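Local coordinates for protein glycoside hydrolase family 81 (Clostridium thermocellum, PDB 6FOP) that probably hydrolyses beta-1,3-glucans such as laminarin, as a family 81 glycoside hydrolase of the bacterial cellulosome, at residues A204-D208 with P278-S282; Y222-T228 with A247-E253; Q267-H273 with F296-Y300. One frame throughout, in Å; residues are numbered along the deposited sequence.

Contact 1. Residues A204-D208 with P278-S282; sequences AVLPD and PYTYS
Y281 reaches across to V205, the two side chains coming from opposite directions, and its OH gives a hydrogen bond of 2.6 Å to V205 O. The carbonyl oxygen sits at the edge of the Y281 ring, near its plane. The C=O...OH angle is 146°, and the hydroxyl is tilted 28° from the carbonyl plane. Beside this bond the ring also meets the valine side chain, with V205 CG1 3.9 Å from Y281 CE1. With chi1 at 58°, CG1 is tucked between the valine's backbone N and carbonyl carbon, where it meets Y281 CE1. P207 is wedged between the two tyrosines. P207 CG presses obliquely on the Y279 ring, 3.4 Å from Y279 CD1; P207 CD faces Y281 OH. P207 CB also touches T280 O. D208 approaches the same Y279 ring more loosely, with D208 OD2 4.3 Å from Y279 CE1, but its carboxylate is engaged by T210 and T213. A methylpentanediol molecule, probably from the crystallisation liquor, lies close to Y279. Helix 211-220 backs the contact: Y217 packs against L206 and P207, meets the Y279 ring, and shares a hydrogen bond with Y281 OH. The end of strand 200-206, in the eight-stranded antiparallel sheet, is thus joined to strand 280-283, an outer strand of a separate three-stranded sheet; the touching parts run obliquely to each other, and the link is made by side chains and not by strand pairing. Proline and Y279 add apolar contact at the partly exposed margin. Chemically, the buried phenol hydroxyl of Y281 is held by two oxygens, V205 O and Y217 OH, which should fix the position of the ring between sheet and helix.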
loop_
_atom_site.group_PDB
_atom_site.type_symbol
_atom_site.label_atom_id
_atom_site.label_comp_id
_atom_site.label_asym_id
_atom_site.label_seq_id
_atom_site.Cartn_x
_atom_site.Cartn_y
_atom_site.Cartn_z
ATOM N N ALA A 204 -20.591 12.945 -13.744
ATOM C CA ALA A 204 -19.425 13.494 -13.023
ATOM C C ALA A 204 -19.886 14.192 -11.809
ATOM O O ALA A 204 -20.928 14.849 -11.810
ATOM C CB ALA A 204 -18.608 14.463 -13.859
ATOM N N VAL A 205 -19.087 14.108 -10.758
ATOM C CA VAL A 205 -19.233 15.014 -9.628
ATOM C C VAL A 205 -18.506 16.324 -9.964
ATOM O O VAL A 205 -17.361 16.316 -10.423
ATOM C CB VAL A 205 -18.755 14.414 -8.294
ATOM C CG1 VAL A 205 -17.283 13.981 -8.314
ATOM C CG2 VAL A 205 -19.003 15.397 -7.151
ATOM N N LEU A 206 -19.230 17.431 -9.826
ATOM C CA LEU A 206 -18.753 18.748 -10.233
ATOM C C LEU A 206 -18.334 19.533 -9.015
ATOM O O LEU A 206 -18.899 19.360 -7.951
ATOM C CB LEU A 206 -19.885 19.495 -10.946
ATOM C CG LEU A 206 -20.465 18.772 -12.153
ATOM C CD1 LEU A 206 -21.717 19.494 -12.651
ATOM C CD2 LEU A 206 -19.453 18.632 -13.269
ATOM N N PRO A 207 -17.386 20.461 -9.192
ATOM C CA PRO A 207 -16.916 21.264 -8.079
ATOM C C PRO A 207 -17.801 22.483 -7.798
ATOM O O PRO A 207 -17.596 23.155 -6.783
ATOM C CB PRO A 207 -15.519 21.718 -8.536
ATOM C CG PRO A 207 -15.604 21.702 -10.025
ATOM C CD PRO A 207 -16.531 20.580 -10.384
ATOM N N ASP A 208 -18.754 22.780 -8.678
ATOM C CA ASP A 208 -19.627 23.947 -8.499
ATOM C C ASP A 208 -20.844 23.763 -9.400
ATOM O O ASP A 208 -20.905 22.793 -10.143
ATOM C CB ASP A 208 -18.861 25.265 -8.799
ATOM C CG ASP A 208 -18.385 25.368 -10.225
ATOM O OD1 ASP A 208 -19.247 25.405 -11.117
ATOM O OD2 ASP A 208 -17.143 25.383 -10.466
ATOM N N PRO A 278 -8.341 24.744 -12.067
ATOM C CA PRO A 278 -8.831 25.402 -10.858
ATOM C C PRO A 278 -9.581 24.489 -9.904
ATOM O O PRO A 278 -9.705 24.787 -8.705
ATOM C CB PRO A 278 -9.798 26.474 -11.406
ATOM C CG PRO A 278 -9.404 26.676 -12.816
ATOM C CD PRO A 278 -8.877 25.367 -13.294
ATOM N N TYR A 279 -10.087 23.385 -10.415
ATOM C CA TYR A 279 -11.043 22.580 -9.685
ATOM C C TYR A 279 -10.383 21.691 -8.648
ATOM O O TYR A 279 -9.356 21.043 -8.930
ATOM C CB TYR A 279 -11.803 21.700 -10.663
ATOM C CG TYR A 279 -12.380 22.425 -11.839
ATOM C CD1 TYR A 279 -13.211 23.541 -11.665
ATOM C CD2 TYR A 279 -12.099 21.999 -13.129
ATOM C CE1 TYR A 279 -13.755 24.192 -12.752
ATOM C CE2 TYR A 279 -12.629 22.655 -14.215
ATOM C CZ TYR A 279 -13.454 23.748 -14.021
ATOM O OH TYR A 279 -14.016 24.393 -15.094
ATOM N N THR A 280 -10.981 21.642 -7.462
ATOM C CA THR A 280 -10.524 20.742 -6.402
ATOM C C THR A 280 -11.711 20.014 -5.803
ATOM O O THR A 280 -12.876 20.469 -5.951
ATOM C CB THR A 280 -9.794 21.492 -5.281
ATOM O OG1 THR A 280 -10.668 22.450 -4.677
ATOM C CG2 THR A 280 -8.559 22.201 -5.801
ATOM N N TYR A 281 -11.425 18.915 -5.114
ATOM C CA TYR A 281 -12.409 18.193 -4.308
ATOM C C TYR A 281 -11.891 18.035 -2.895
ATOM O O TYR A 281 -10.708 17.685 -2.701
ATOM C CB TYR A 281 -12.718 16.819 -4.890
ATOM C CG TYR A 281 -13.300 16.876 -6.290
ATOM C CD1 TYR A 281 -14.649 17.138 -6.478
ATOM C CD2 TYR A 281 -12.496 16.751 -7.405
ATOM C CE1 TYR A 281 -15.184 17.214 -7.755
ATOM C CE2 TYR A 281 -13.032 16.828 -8.685
ATOM C CZ TYR A 281 -14.377 17.102 -8.842
ATOM O OH TYR A 281 -14.890 17.154 -10.117
ATOM N N SER A 282 -12.753 18.265 -1.917
ATOM C CA SER A 282 -12.417 17.995 -0.540
ATOM C C SER A 282 -12.815 16.573 -0.218
ATOM O O SER A 282 -13.981 16.203 -0.290
ATOM C CB SER A 282 -13.156 18.967 0.367
ATOM O OG SER A 282 -12.864 18.684 1.720
#

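Contact 2. Residues Y222-T228 with A247-E253; sequences YCFVTDT and AEVSVKE
F224 and S250 form a hydrogen-bonded pair in the antiparallel beta hairpin of strands 223-235 and 240-251, whose register shifts by one at a beta bulge, T226 and D227 opposite E248. Backbone bonds run from K252 N to Y222 O at one end to E248 N to D227 O at the other; at the bulge T226 N donates to E248 O over 2.8 Å. Apolar packing occupies the face bearing C223, V225, A247, V249 and V251: C223 SG touches V251 CG2 at 4.0 Å, and V225 CG2 meets V249 CG1 at 4.1 Å. Two CH-pi contacts follow. K252, bent at chi2 (-61°), lays its CG over the centre of the F224 ring, 3.8 Å from the centroid, and the ring also meets that of Y135. E253 runs alongside Y222 with its CG over the ring face, its carboxylate stacked 21° from the ring plane and held by Y200, Q161 and S178. Polar side chains meet at the bulge, where a water lies within bonding distance of D227 OD2 and E248 OE2, and D227 OD1 forms a salt bridge with K229. There T226 OG1 donates a short bond of 2.5 Å to the anti lone pair of E248 OE1.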
loop_
_atom_site.group_PDB
_atom_site.type_symbol
_atom_site.label_atom_id
_atom_site.label_comp_id
_atom_site.label_asym_id
_atom_site.label_seq_id
_atom_site.Cartn_x
_atom_site.Cartn_y
_atom_site.Cartn_z
ATOM N N TYR A 222 -17.500 12.187 -22.662
ATOM C CA TYR A 222 -17.632 11.106 -23.609
ATOM C C TYR A 222 -16.329 10.419 -23.934
ATOM O O TYR A 222 -16.276 9.611 -24.850
ATOM C CB TYR A 222 -18.424 11.574 -24.867
ATOM C CG TYR A 222 -19.721 12.251 -24.469
ATOM C CD1 TYR A 222 -20.775 11.506 -23.976
ATOM C CD2 TYR A 222 -19.842 13.620 -24.470
ATOM C CE1 TYR A 222 -21.955 12.112 -23.537
ATOM C CE2 TYR A 222 -21.022 14.249 -24.047
ATOM C CZ TYR A 222 -22.084 13.487 -23.601
ATOM O OH TYR A 222 -23.237 14.116 -23.179
ATOM N N CYS A 223 -15.280 10.738 -23.173
ATOM C CA CYS A 223 -13.978 10.083 -23.296
ATOM C C CYS A 223 -13.927 9.024 -22.209
ATOM O O CYS A 223 -13.490 9.268 -21.086
ATOM C CB CYS A 223 -12.866 11.114 -23.170
ATOM S SG CYS A 223 -12.793 12.254 -24.568
ATOM N N PHE A 224 -14.463 7.858 -22.508
ATOM C CA PHE A 224 -14.616 6.802 -21.505
ATOM C C PHE A 224 -13.255 6.152 -21.246
ATOM O O PHE A 224 -12.567 5.738 -22.173
ATOM C CB PHE A 224 -15.602 5.745 -22.001
ATOM C CG PHE A 224 -17.061 6.125 -21.859
ATOM C CD1 PHE A 224 -17.499 7.447 -21.869
ATOM C CD2 PHE A 224 -18.008 5.112 -21.726
ATOM C CE1 PHE A 224 -18.849 7.746 -21.726
ATOM C CE2 PHE A 224 -19.341 5.422 -21.584
ATOM C CZ PHE A 224 -19.752 6.726 -21.573
ATOM N N VAL A 225 -12.881 6.054 -19.966
ATOM C CA VAL A 225 -11.622 5.400 -19.601
ATOM C C VAL A 225 -11.785 3.904 -19.748
ATOM O O VAL A 225 -12.661 3.313 -19.142
ATOM C CB VAL A 225 -11.173 5.777 -18.183
ATOM C CG1 VAL A 225 -9.932 4.975 -17.811
ATOM C CG2 VAL A 225 -10.854 7.254 -18.133
ATOM N N THR A 226 -10.932 3.302 -20.590
ATOM C CA THR A 226 -10.986 1.873 -20.884
ATOM C C THR A 226 -9.774 1.086 -20.388
ATOM O O THR A 226 -9.803 -0.141 -20.415
ATOM C CB THR A 226 -11.169 1.634 -22.397
ATOM O OG1 THR A 226 -10.166 2.365 -23.111
ATOM C CG2 THR A 226 -12.541 2.133 -22.821
ATOM N N ASP A 227 -8.751 1.787 -19.887
ATOM C CA ASP A 227 -7.601 1.104 -19.261
ATOM C C ASP A 227 -6.865 2.142 -18.423
ATOM O O ASP A 227 -6.910 3.337 -18.711
ATOM C CB ASP A 227 -6.673 0.473 -20.312
ATOM C CG ASP A 227 -5.755 -0.615 -19.738
ATOM O OD1 ASP A 227 -5.965 -1.091 -18.629
ATOM O OD2 ASP A 227 -4.821 -0.997 -20.467
ATOM N N THR A 228 -6.179 1.661 -17.385
ATOM C CA THR A 228 -5.337 2.487 -16.533
ATOM C C THR A 228 -4.063 1.687 -16.213
ATOM O O THR A 228 -4.130 0.473 -15.941
ATOM C CB THR A 228 -6.023 2.940 -15.227
ATOM O OG1 THR A 228 -6.377 1.810 -14.426
ATOM C CG2 THR A 228 -7.274 3.786 -15.544
ATOM N N ALA A 247 -4.122 6.831 -18.477
ATOM C CA ALA A 247 -5.478 6.380 -18.748
ATOM C C ALA A 247 -5.653 6.326 -20.255
ATOM O O ALA A 247 -5.272 7.256 -20.958
ATOM C CB ALA A 247 -6.487 7.339 -18.138
ATOM N N GLU A 248 -6.208 5.233 -20.739
ATOM C CA GLU A 248 -6.611 5.099 -22.126
ATOM C C GLU A 248 -8.067 5.547 -22.196
ATOM O O GLU A 248 -8.869 5.092 -21.398
ATOM C CB GLU A 248 -6.506 3.635 -22.551
ATOM C CG GLU A 248 -6.973 3.306 -23.940
ATOM C CD GLU A 248 -7.035 1.798 -24.143
ATOM O OE1 GLU A 248 -8.034 1.135 -23.720
ATOM O OE2 GLU A 248 -6.066 1.276 -24.702
ATOM N N VAL A 249 -8.413 6.359 -23.194
ATOM C CA VAL A 249 -9.807 6.732 -23.428
ATOM C C VAL A 249 -10.309 6.287 -24.804
ATOM O O VAL A 249 -9.551 6.237 -25.789
ATOM C CB VAL A 249 -10.062 8.231 -23.229
ATOM C CG1 VAL A 249 -9.750 8.662 -21.811
ATOM C CG2 VAL A 249 -9.309 9.086 -24.221
ATOM N N SER A 250 -11.605 5.930 -24.810
ATOM C CA SER A 250 -12.325 5.635 -26.026
ATOM C C SER A 250 -13.389 6.735 -26.175
ATOM O O SER A 250 -14.234 6.946 -25.296
ATOM C CB SER A 250 -12.875 4.212 -25.930
ATOM O OG SER A 250 -11.774 3.293 -25.735
ATOM N N VAL A 251 -13.305 7.464 -27.281
ATOM C CA VAL A 251 -14.163 8.621 -27.492
ATOM C C VAL A 251 -15.506 8.182 -28.081
ATOM O O VAL A 251 -15.586 7.718 -29.229
ATOM C CB VAL A 251 -13.491 9.636 -28.422
ATOM C CG1 VAL A 251 -14.396 10.854 -28.598
ATOM C CG2 VAL A 251 -12.116 10.051 -27.893
ATOM N N LYS A 252 -16.563 8.347 -27.300
ATOM C CA LYS A 252 -17.911 7.906 -27.698
ATOM C C LYS A 252 -18.622 8.889 -28.632
ATOM O O LYS A 252 -19.463 8.480 -29.428
ATOM C CB LYS A 252 -18.779 7.604 -26.489
ATOM C CG LYS A 252 -18.176 6.572 -25.541
ATOM C CD LYS A 252 -17.953 5.223 -26.226
ATOM C CE LYS A 252 -17.255 4.234 -25.332
ATOM N NZ LYS A 252 -16.903 3.037 -26.138
ATOM N N GLU A 253 -18.293 10.163 -28.540
ATOM C CA GLU A 253 -18.782 11.186 -29.483
ATOM C C GLU A 253 -17.948 12.427 -29.285
ATOM O O GLU A 253 -17.250 12.550 -28.271
ATOM C CB GLU A 253 -20.263 11.497 -29.308
ATOM C CG GLU A 253 -20.626 12.024 -27.936
ATOM C CD GLU A 253 -22.051 12.585 -27.931
ATOM O OE1 GLU A 253 -23.021 11.771 -27.890
ATOM O OE2 GLU A 253 -22.173 13.828 -27.920
HETATM O O HOH W 1 -8.382 -1.586 -23.161
HETATM O O HOH W 2 -5.360 -1.185 -23.305
#

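Contact 3. Residues Q267-H273 with F296-Y300; sequences QWRNNPH and FKTVY
N271 ND2 is shared by two backbone carbonyls, donating to K297 O across the contact and to Q267 O in its own segment, each over 3.0 Å. Both acceptors lie close to the amide plane, and both bonds are nearly straight, with an N-H...O angle of 166° at K297 O, which receives its bond in its carbonyl plane, on a lone pair. The other end of the amide is used too: N271 OD1 accepts from H273 N at 2.8 Å, an Asx turn that follows directly on the type II beta turn from W268 to N271. The amide reaches the strand because chi1 (-173°) turns CG away from the backbone N. H273 swings over the same strand and is held on both ring faces, by K297 CE on one, 3.5 Å from the ring centroid, and by P272 CG on the other. V299 CG2 comes in obliquely, 3.6 Å from H273 NE2. A water adds a bridge from H273 O to K297 N. Deeper in, the T298 methyl CG2 lies 3.7 Å from Q267 O, and Q267 NE2 stands at the edge of the F296 ring, amide and ring planes 86° apart, while Q267 OE1 takes a bond from Y264 N. F296, T298 and Y300 pair by backbone with strand 240-251, so K297 presents its N and O to the turn on the outer edge of strand 295-301. The exit of helix 265-268 is thereby fastened to that edge. Since N271 both donates twice and accepts once, its amide orientation is well defined, and the asparagine takes a place at K297 O that a neighbouring strand could have filled; the lysine methylene adds a CH-pi contact over the imidazole.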
loop_
_atom_site.group_PDB
_atom_site.type_symbol
_atom_site.label_atom_id
_atom_site.label_comp_id
_atom_site.label_asym_id
_atom_site.label_seq_id
_atom_site.Cartn_x
_atom_site.Cartn_y
_atom_site.Cartn_z
ATOM N N GLN A 267 0.500 12.761 -4.519
ATOM C CA GLN A 267 0.823 12.899 -5.938
ATOM C C GLN A 267 1.070 14.349 -6.328
ATOM O O GLN A 267 1.987 14.630 -7.094
ATOM C CB GLN A 267 -0.301 12.348 -6.808
ATOM C CG GLN A 267 -0.502 10.844 -6.635
ATOM C CD GLN A 267 -1.807 10.324 -7.176
ATOM O OE1 GLN A 267 -2.812 11.002 -7.103
ATOM N NE2 GLN A 267 -1.801 9.126 -7.703
ATOM N N TRP A 268 0.216 15.277 -5.869
ATOM C CA TRP A 268 0.377 16.671 -6.320
ATOM C C TRP A 268 1.367 17.490 -5.523
ATOM O O TRP A 268 1.898 18.482 -6.037
ATOM C CB TRP A 268 -0.976 17.411 -6.422
ATOM C CG TRP A 268 -1.824 17.591 -5.182
ATOM C CD1 TRP A 268 -2.994 16.948 -4.917
ATOM C CD2 TRP A 268 -1.605 18.481 -4.074
ATOM N NE1 TRP A 268 -3.525 17.390 -3.741
ATOM C CE2 TRP A 268 -2.688 18.333 -3.202
ATOM C CE3 TRP A 268 -0.630 19.436 -3.770
ATOM C CZ2 TRP A 268 -2.785 19.047 -1.988
ATOM C CZ3 TRP A 268 -0.730 20.151 -2.553
ATOM C CH2 TRP A 268 -1.800 19.945 -1.694
ATOM N N ARG A 269 1.639 17.094 -4.279
ATOM C CA ARG A 269 2.474 17.955 -3.421
ATOM C C ARG A 269 3.892 18.070 -3.988
ATOM O O ARG A 269 4.553 17.063 -4.253
ATOM C CB ARG A 269 2.514 17.445 -2.000
ATOM C CG ARG A 269 3.107 18.466 -1.024
ATOM C CD ARG A 269 3.438 17.828 0.301
ATOM N NE ARG A 269 2.290 17.178 0.906
ATOM C CZ ARG A 269 1.275 17.823 1.496
ATOM N NH1 ARG A 269 1.217 19.157 1.510
ATOM N NH2 ARG A 269 0.302 17.123 2.026
ATOM N N ASN A 270 4.328 19.315 -4.180
ATOM C CA ASN A 270 5.673 19.629 -4.668
ATOM C C ASN A 270 5.989 19.001 -6.002
ATOM O O ASN A 270 7.149 18.760 -6.325
ATOM C CB ASN A 270 6.715 19.268 -3.603
ATOM C CG ASN A 270 6.581 20.109 -2.342
ATOM O OD1 ASN A 270 6.680 19.602 -1.220
ATOM N ND2 ASN A 270 6.352 21.392 -2.520
ATOM N N ASN A 271 4.943 18.782 -6.799
ATOM C CA ASN A 271 5.081 18.151 -8.093
ATOM C C ASN A 271 5.237 19.220 -9.174
ATOM O O ASN A 271 4.264 19.877 -9.527
ATOM C CB ASN A 271 3.872 17.260 -8.373
ATOM C CG ASN A 271 4.034 16.430 -9.637
ATOM O OD1 ASN A 271 4.801 16.768 -10.535
ATOM N ND2 ASN A 271 3.306 15.313 -9.689
ATOM N N PRO A 272 6.442 19.363 -9.737
ATOM C CA PRO A 272 6.676 20.394 -10.750
ATOM C C PRO A 272 6.266 19.990 -12.184
ATOM O O PRO A 272 6.492 20.758 -13.121
ATOM C CB PRO A 272 8.185 20.605 -10.648
ATOM C CG PRO A 272 8.694 19.241 -10.409
ATOM C CD PRO A 272 7.687 18.605 -9.469
ATOM N N HIS A 273 5.705 18.789 -12.319
ATOM C CA HIS A 273 5.389 18.192 -13.625
ATOM C C HIS A 273 3.919 18.298 -14.004
ATOM O O HIS A 273 3.510 17.700 -14.976
ATOM C CB HIS A 273 5.836 16.736 -13.653
ATOM C CG HIS A 273 7.264 16.550 -13.258
ATOM N ND1 HIS A 273 8.295 16.962 -14.072
ATOM C CD2 HIS A 273 7.838 16.084 -12.119
ATOM C CE1 HIS A 273 9.448 16.699 -13.481
ATOM N NE2 HIS A 273 9.198 16.174 -12.293
ATOM N N PHE A 296 0.133 11.600 -16.289
ATOM C CA PHE A 296 0.991 12.468 -15.494
ATOM C C PHE A 296 2.060 11.623 -14.830
ATOM O O PHE A 296 1.977 10.400 -14.807
ATOM C CB PHE A 296 0.191 13.273 -14.453
ATOM C CG PHE A 296 -0.380 12.456 -13.332
ATOM C CD1 PHE A 296 -1.597 11.818 -13.461
ATOM C CD2 PHE A 296 0.291 12.361 -12.101
ATOM C CE1 PHE A 296 -2.149 11.087 -12.437
ATOM C CE2 PHE A 296 -0.271 11.649 -11.066
ATOM C CZ PHE A 296 -1.477 10.984 -11.243
ATOM N N LYS A 297 3.038 12.310 -14.256
ATOM C CA LYS A 297 4.067 11.631 -13.484
ATOM C C LYS A 297 4.243 12.225 -12.113
ATOM O O LYS A 297 3.920 13.387 -11.877
ATOM C CB LYS A 297 5.392 11.569 -14.224
ATOM C CG LYS A 297 6.148 12.845 -14.388
ATOM C CD LYS A 297 7.430 12.550 -15.172
ATOM C CE LYS A 297 8.344 13.747 -15.237
ATOM N NZ LYS A 297 9.564 13.417 -16.029
ATOM N N THR A 298 4.780 11.393 -11.220
ATOM C CA THR A 298 5.309 11.856 -9.937
ATOM C C THR A 298 6.780 11.472 -9.934
ATOM O O THR A 298 7.176 10.439 -10.525
ATOM C CB THR A 298 4.598 11.199 -8.740
ATOM O OG1 THR A 298 4.765 9.775 -8.797
ATOM C CG2 THR A 298 3.133 11.551 -8.699
ATOM N N VAL A 299 7.577 12.266 -9.220
ATOM C CA VAL A 299 9.014 11.967 -9.055
ATOM C C VAL A 299 9.344 12.202 -7.584
ATOM O O VAL A 299 9.140 13.294 -7.061
ATOM C CB VAL A 299 9.924 12.841 -9.950
ATOM C CG1 VAL A 299 11.377 12.412 -9.771
ATOM C CG2 VAL A 299 9.534 12.683 -11.425
ATOM N N TYR A 300 9.831 11.149 -6.930
ATOM C CA TYR A 300 10.258 11.228 -5.546
ATOM C C TYR A 300 11.753 11.025 -5.451
ATOM O O TYR A 300 12.326 10.276 -6.200
ATOM C CB TYR A 300 9.553 10.141 -4.747
ATOM C CG TYR A 300 8.029 10.161 -4.813
ATOM C CD1 TYR A 300 7.303 11.323 -4.603
ATOM C CD2 TYR A 300 7.320 8.984 -4.994
ATOM C CE1 TYR A 300 5.899 11.320 -4.655
ATOM C CE2 TYR A 300 5.938 8.965 -5.038
ATOM C CZ TYR A 300 5.231 10.128 -4.845
ATOM O OH TYR A 300 3.859 10.076 -4.898
HETATM O O HOH W 3 3.146 15.011 -15.521
#

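How the contacts relate
Contacts 2 and 3 share one three-stranded sheet: strand 240-251 is its middle strand, so the hairpin of contact 2 holds one side of it and 296-300 in contact 3 the other, their nearest atoms about 7 Å apart. Contact 1 touches neither, its nearest atoms about 9 Å from contact 2 and about 7 Å from contact 3, and joins two different sheets. Along the chain, contact 2 falls between the two segments of contact 1, whereas contacts 1 and 3 alternate, 267-273 running on toward 278-282. A bound calcium lies about 11 Å from the T228 side chain, and Q267 is about 13 Å from a calcium. No residue of the three contacts is a metal ligand.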